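Local atomic coordinates of glycerol dehydrogenase (Schizosaccharomyces pombe, PDB entry 1TA9), a protein that catalyses the NAD+-dependent oxidation of glycerol to dihydroxyacetone, takes part in glycerol assimilation, and carries zinc at its active site. Residues Leu342-Leu347 with Ala413-Val417; Pro368-Glu372 with Asp418-Trp424. All blocks are in the same frame, centred on the assembly; numbering follows the deposited sequence.

Interaction 1: residues Leu342-Leu347 with Ala413-Val417; sequences LVQVVL and AIKAV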
# COMPACT_ATOMS: atom_id res chain seq x y z
N LEU B 342 16.07 -15.07 -21.98
CA LEU B 342 16.85 -14.84 -20.77
C LEU B 342 18.13 -14.10 -21.15
O LEU B 342 18.62 -13.27 -20.39
CB LEU B 342 17.20 -16.17 -20.08
CG LEU B 342 16.05 -16.92 -19.41
CD1 LEU B 342 16.59 -18.16 -18.70
CD2 LEU B 342 15.35 -16.01 -18.40
N VAL B 343 18.67 -14.42 -22.32
CA VAL B 343 19.88 -13.74 -22.77
C VAL B 343 19.55 -12.27 -23.00
O VAL B 343 20.34 -11.39 -22.65
CB VAL B 343 20.42 -14.35 -24.09
CG1 VAL B 343 21.67 -13.59 -24.54
CG2 VAL B 343 20.76 -15.83 -23.89
N GLN B 344 18.38 -11.98 -23.57
CA GLN B 344 18.01 -10.58 -23.78
C GLN B 344 17.89 -9.87 -22.44
O GLN B 344 18.20 -8.69 -22.33
CB GLN B 344 16.68 -10.43 -24.55
CG GLN B 344 16.31 -8.95 -24.75
CD GLN B 344 15.24 -8.70 -25.79
OE1 GLN B 344 15.13 -9.43 -26.77
NE2 GLN B 344 14.46 -7.63 -25.59
N VAL B 345 17.43 -10.60 -21.43
CA VAL B 345 17.28 -10.03 -20.09
C VAL B 345 18.64 -9.62 -19.54
O VAL B 345 18.76 -8.62 -18.83
CB VAL B 345 16.61 -11.05 -19.13
CG1 VAL B 345 16.80 -10.64 -17.69
CG2 VAL B 345 15.12 -11.13 -19.46
N VAL B 346 19.67 -10.40 -19.88
CA VAL B 346 21.02 -10.08 -19.44
C VAL B 346 21.50 -8.85 -20.21
O VAL B 346 22.10 -7.94 -19.63
CB VAL B 346 21.98 -11.27 -19.70
CG1 VAL B 346 23.41 -10.88 -19.35
CG2 VAL B 346 21.54 -12.46 -18.85
N LEU B 347 21.22 -8.81 -21.51
CA LEU B 347 21.62 -7.67 -22.34
C LEU B 347 20.88 -6.40 -21.93
O LEU B 347 21.41 -5.29 -22.06
CB LEU B 347 21.37 -7.98 -23.82
CG LEU B 347 22.22 -9.11 -24.42
CD1 LEU B 347 21.84 -9.35 -25.87
CD2 LEU B 347 23.70 -8.74 -24.32
N ALA B 413 26.83 -12.94 -22.54
CA ALA B 413 25.47 -13.00 -22.00
C ALA B 413 24.91 -14.42 -22.04
O ALA B 413 24.16 -14.82 -21.16
CB ALA B 413 24.56 -12.04 -22.78
N ILE B 414 25.27 -15.18 -23.08
CA ILE B 414 24.80 -16.56 -23.19
C ILE B 414 25.35 -17.36 -22.01
O ILE B 414 24.63 -18.16 -21.40
CB ILE B 414 25.27 -17.20 -24.51
CG1 ILE B 414 24.47 -16.61 -25.68
CG2 ILE B 414 25.10 -18.72 -24.45
CD1 ILE B 414 24.93 -17.09 -27.05
N LYS B 415 26.62 -17.15 -21.68
CA LYS B 415 27.24 -17.85 -20.56
C LYS B 415 26.72 -17.32 -19.23
O LYS B 415 26.58 -18.07 -18.27
CB LYS B 415 28.76 -17.73 -20.61
CG LYS B 415 29.39 -18.61 -21.69
CD LYS B 415 30.91 -18.50 -21.72
CE LYS B 415 31.38 -17.18 -22.32
NZ LYS B 415 32.86 -17.15 -22.53
N ALA B 416 26.43 -16.02 -19.17
CA ALA B 416 25.92 -15.42 -17.95
C ALA B 416 24.58 -16.06 -17.59
O ALA B 416 24.34 -16.39 -16.43
CB ALA B 416 25.77 -13.91 -18.13
N VAL B 417 23.71 -16.22 -18.58
CA VAL B 417 22.41 -16.85 -18.31
C VAL B 417 22.64 -18.21 -17.65
O VAL B 417 22.02 -18.54 -16.65
CB VAL B 417 21.61 -17.06 -19.62
CG1 VAL B 417 20.39 -17.93 -19.35
CG2 VAL B 417 21.19 -15.71 -20.20

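Interaction 2: residues Pro368-Glu372 with Asp418-Trp424; sequences PITLE and DSYSQKW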
# COMPACT_ATOMS: atom_id res chain seq x y z
N PRO B 368 14.08 -25.26 -20.84
CA PRO B 368 15.50 -25.29 -20.48
C PRO B 368 16.04 -23.89 -20.19
O PRO B 368 15.79 -22.96 -20.95
CB PRO B 368 16.15 -25.91 -21.71
CG PRO B 368 15.29 -25.41 -22.83
CD PRO B 368 13.89 -25.59 -22.26
N ILE B 369 16.77 -23.75 -19.08
CA ILE B 369 17.33 -22.45 -18.71
C ILE B 369 18.84 -22.52 -18.53
O ILE B 369 19.46 -21.56 -18.07
CB ILE B 369 16.71 -21.90 -17.42
CG1 ILE B 369 16.95 -22.86 -16.25
CG2 ILE B 369 15.23 -21.65 -17.63
CD1 ILE B 369 16.52 -22.31 -14.90
N THR B 370 19.43 -23.66 -18.88
CA THR B 370 20.88 -23.84 -18.76
C THR B 370 21.42 -24.50 -20.02
O THR B 370 20.68 -25.15 -20.75
CB THR B 370 21.24 -24.74 -17.56
OG1 THR B 370 20.60 -26.01 -17.71
CG2 THR B 370 20.79 -24.10 -16.26
N LEU B 371 22.72 -24.33 -20.26
CA LEU B 371 23.37 -24.93 -21.42
C LEU B 371 23.30 -26.45 -21.32
O LEU B 371 23.20 -27.15 -22.34
CB LEU B 371 24.83 -24.46 -21.51
CG LEU B 371 25.03 -22.97 -21.81
CD1 LEU B 371 26.49 -22.58 -21.62
CD2 LEU B 371 24.58 -22.68 -23.24
N GLU B 372 23.36 -26.95 -20.09
CA GLU B 372 23.28 -28.39 -19.85
C GLU B 372 21.96 -28.92 -20.40
O GLU B 372 21.94 -29.90 -21.15
CB GLU B 372 23.37 -28.68 -18.35
CG GLU B 372 23.28 -30.16 -17.99
CD GLU B 372 24.59 -30.91 -18.20
OE1 GLU B 372 24.56 -32.15 -18.33
OE2 GLU B 372 25.66 -30.26 -18.21
N ASP B 418 23.56 -18.99 -18.21
CA ASP B 418 23.86 -20.31 -17.67
C ASP B 418 24.26 -20.26 -16.19
O ASP B 418 23.76 -21.03 -15.38
CB ASP B 418 24.96 -20.98 -18.49
CG ASP B 418 25.23 -22.40 -18.04
OD1 ASP B 418 24.31 -23.24 -18.12
OD2 ASP B 418 26.37 -22.66 -17.61
N SER B 419 25.17 -19.35 -15.85
CA SER B 419 25.61 -19.22 -14.46
C SER B 419 24.49 -18.71 -13.55
O SER B 419 24.34 -19.18 -12.42
CB SER B 419 26.81 -18.28 -14.36
OG SER B 419 27.94 -18.82 -15.02
N TYR B 420 23.71 -17.74 -14.03
CA TYR B 420 22.61 -17.19 -13.24
C TYR B 420 21.58 -18.29 -12.93
O TYR B 420 21.13 -18.44 -11.79
CB TYR B 420 21.90 -16.06 -14.00
CG TYR B 420 22.66 -14.77 -14.20
CD1 TYR B 420 24.00 -14.64 -13.83
CD2 TYR B 420 22.04 -13.67 -14.80
CE1 TYR B 420 24.71 -13.44 -14.06
CE2 TYR B 420 22.73 -12.47 -15.03
CZ TYR B 420 24.06 -12.36 -14.66
OH TYR B 420 24.73 -11.18 -14.91
N SER B 421 21.20 -19.04 -13.96
CA SER B 421 20.23 -20.12 -13.80
C SER B 421 20.76 -21.20 -12.86
O SER B 421 20.03 -21.70 -12.01
CB SER B 421 19.89 -20.74 -15.16
OG SER B 421 19.17 -19.82 -15.98
N GLN B 422 22.03 -21.56 -13.01
CA GLN B 422 22.61 -22.57 -12.12
C GLN B 422 22.59 -22.10 -10.67
O GLN B 422 22.39 -22.90 -9.76
CB GLN B 422 24.04 -22.90 -12.53
CG GLN B 422 24.14 -23.67 -13.83
CD GLN B 422 25.53 -24.21 -14.05
OE1 GLN B 422 26.05 -24.95 -13.21
NE2 GLN B 422 26.14 -23.87 -15.17
N LYS B 423 22.81 -20.81 -10.45
CA LYS B 423 22.81 -20.28 -9.09
C LYS B 423 21.39 -20.35 -8.53
O LYS B 423 21.19 -20.74 -7.38
CB LYS B 423 23.32 -18.84 -9.05
CG LYS B 423 23.43 -18.25 -7.64
CD LYS B 423 24.49 -18.97 -6.81
CE LYS B 423 24.71 -18.29 -5.47
NZ LYS B 423 25.82 -18.90 -4.69
N TRP B 424 20.41 -19.97 -9.34
CA TRP B 424 19.02 -20.00 -8.92
C TRP B 424 18.60 -21.43 -8.55
O TRP B 424 17.93 -21.65 -7.54
CB TRP B 424 18.09 -19.47 -10.02
CG TRP B 424 16.63 -19.64 -9.69
CD1 TRP B 424 15.88 -18.86 -8.87
CD2 TRP B 424 15.79 -20.72 -10.12
NE1 TRP B 424 14.61 -19.39 -8.74
CE2 TRP B 424 14.53 -20.53 -9.50
CE3 TRP B 424 15.97 -21.83 -10.95
CZ2 TRP B 424 13.46 -21.41 -9.69
CZ3 TRP B 424 14.90 -22.70 -11.14
CH2 TRP B 424 13.66 -22.49 -10.51
O HOH W 1 24.76 -25.76 -17.73

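Interaction 1: residues Leu342-Leu347 with Ala413-Val417
In the helical part of this iron-containing alcohol dehydrogenase family member, the C-terminal end of helix 333-347 packs across helix 407-428, with Val343 and Val346 of the first meeting Ala413 and Val417 of the second. The segment axes approach to 8.6 Å and their directions differ by 110°, a steep crossing that confines the contact to a short patch.

Val417 is the central piece. Its CG2 reaches the backbone of the other helix, 3.5 Å from Val343 CA, and also lies 3.5 Å from Val346 CG2, entering between these two residues. Its CG1 takes a different neighbour, Leu342, whose CB is 3.7 Å away; the two side chains cross at about a right angle. A branched valine suits this place because its two methyls serve separate partners without a long, flexible chain.

Such helix-on-helix packing, with no hydrogen bond across it, joins parts of the all-helical C-terminal half of the fold, whose N-terminal half carries the parallel sheet. Val343 lies about 11 Å from the zinc ligand His315, measured between side chains, so the contact lies near the metal site but is not part of it.

Ala413 supplies a single methyl where three larger residues converge: its CB is 3.7 Å from Val343 CG1 and 3.7 Å from Leu347 CD2, and Val346 CG1 also rests against it. With CG1 of Val346 anti to the backbone N (chi1 175°), that methyl faces both alanines of the other helix, lying 4.0 Å from Ala416 CB. The small alanines let the larger residues come close to the helix backbone. Beyond them, Thr288 of the second subunit packs on Val346 and Ala416, while Phe355 and Met362 of helix 352-364 touch Leu342.

Interaction 2: residues Pro368-Glu372 with Asp418-Trp424
Asp418, on helix 407-428, accepts a hydrogen bond at OD1 from the backbone N of Leu371 (2.9 Å, 162° at the hydrogen), just after the N-cap residue Thr370 of the short helix 371-374. The amide comes from above the carboxylate plane. Asp418 reaches it because its CG is anti to the backbone N (chi1 -175°), and a water bridges the same OD1 to the N of Glu372. The carboxylate thus meets the start of that helix, where the Thr370 side chain caps a backbone N further on and its OG1 is bonded to Glu373 OE2. Asp418 OD2 is engaged by Arg284 of the second subunit in a salt bridge and weakly by Gln422 NE2. Replacing Asp418 by an alanine removes the carboxylate, which would probably leave Leu371 N without its acceptor and Arg284 of the second subunit without this acidic partner.

Leu371 lays CG and CD1 across the aspartate at about a right angle, each 3.8 Å from Asp418 CG. Ser421, small enough to sit against the loop, donates from OG to Ile369 O at 2.7 Å, tilted off the carbonyl plane, and its CB receives Thr370 CG2 at 3.6 Å. Ile369 holds CG1 between its backbone N and carbonyl carbon (chi1 60°), which carries CD1 over Ser421 and on to the indole of Trp424, where it stops 4.0 Å from CE3.

Helix 407-428 serves both contacts on successive parts of it: residues 413-417 belong to interaction 1 and 418-424 to interaction 2, with centres about 10 Å apart. Their partners come earlier in the chain, first helix 333-347 and then, beyond helix 352-364, the loop leading into helix 371-374, so the paired segments alternate in sequence. The two patches touch directly, Leu342 CD1 packing 3.9 Å from Ile369 CG2. Along helix 407-428 the apolar packing gives way to polar contacts with the start of helix 371-374. Both contacts also border the second subunit, placing this late helix at once in the C-terminal helical core and at a subunit interface.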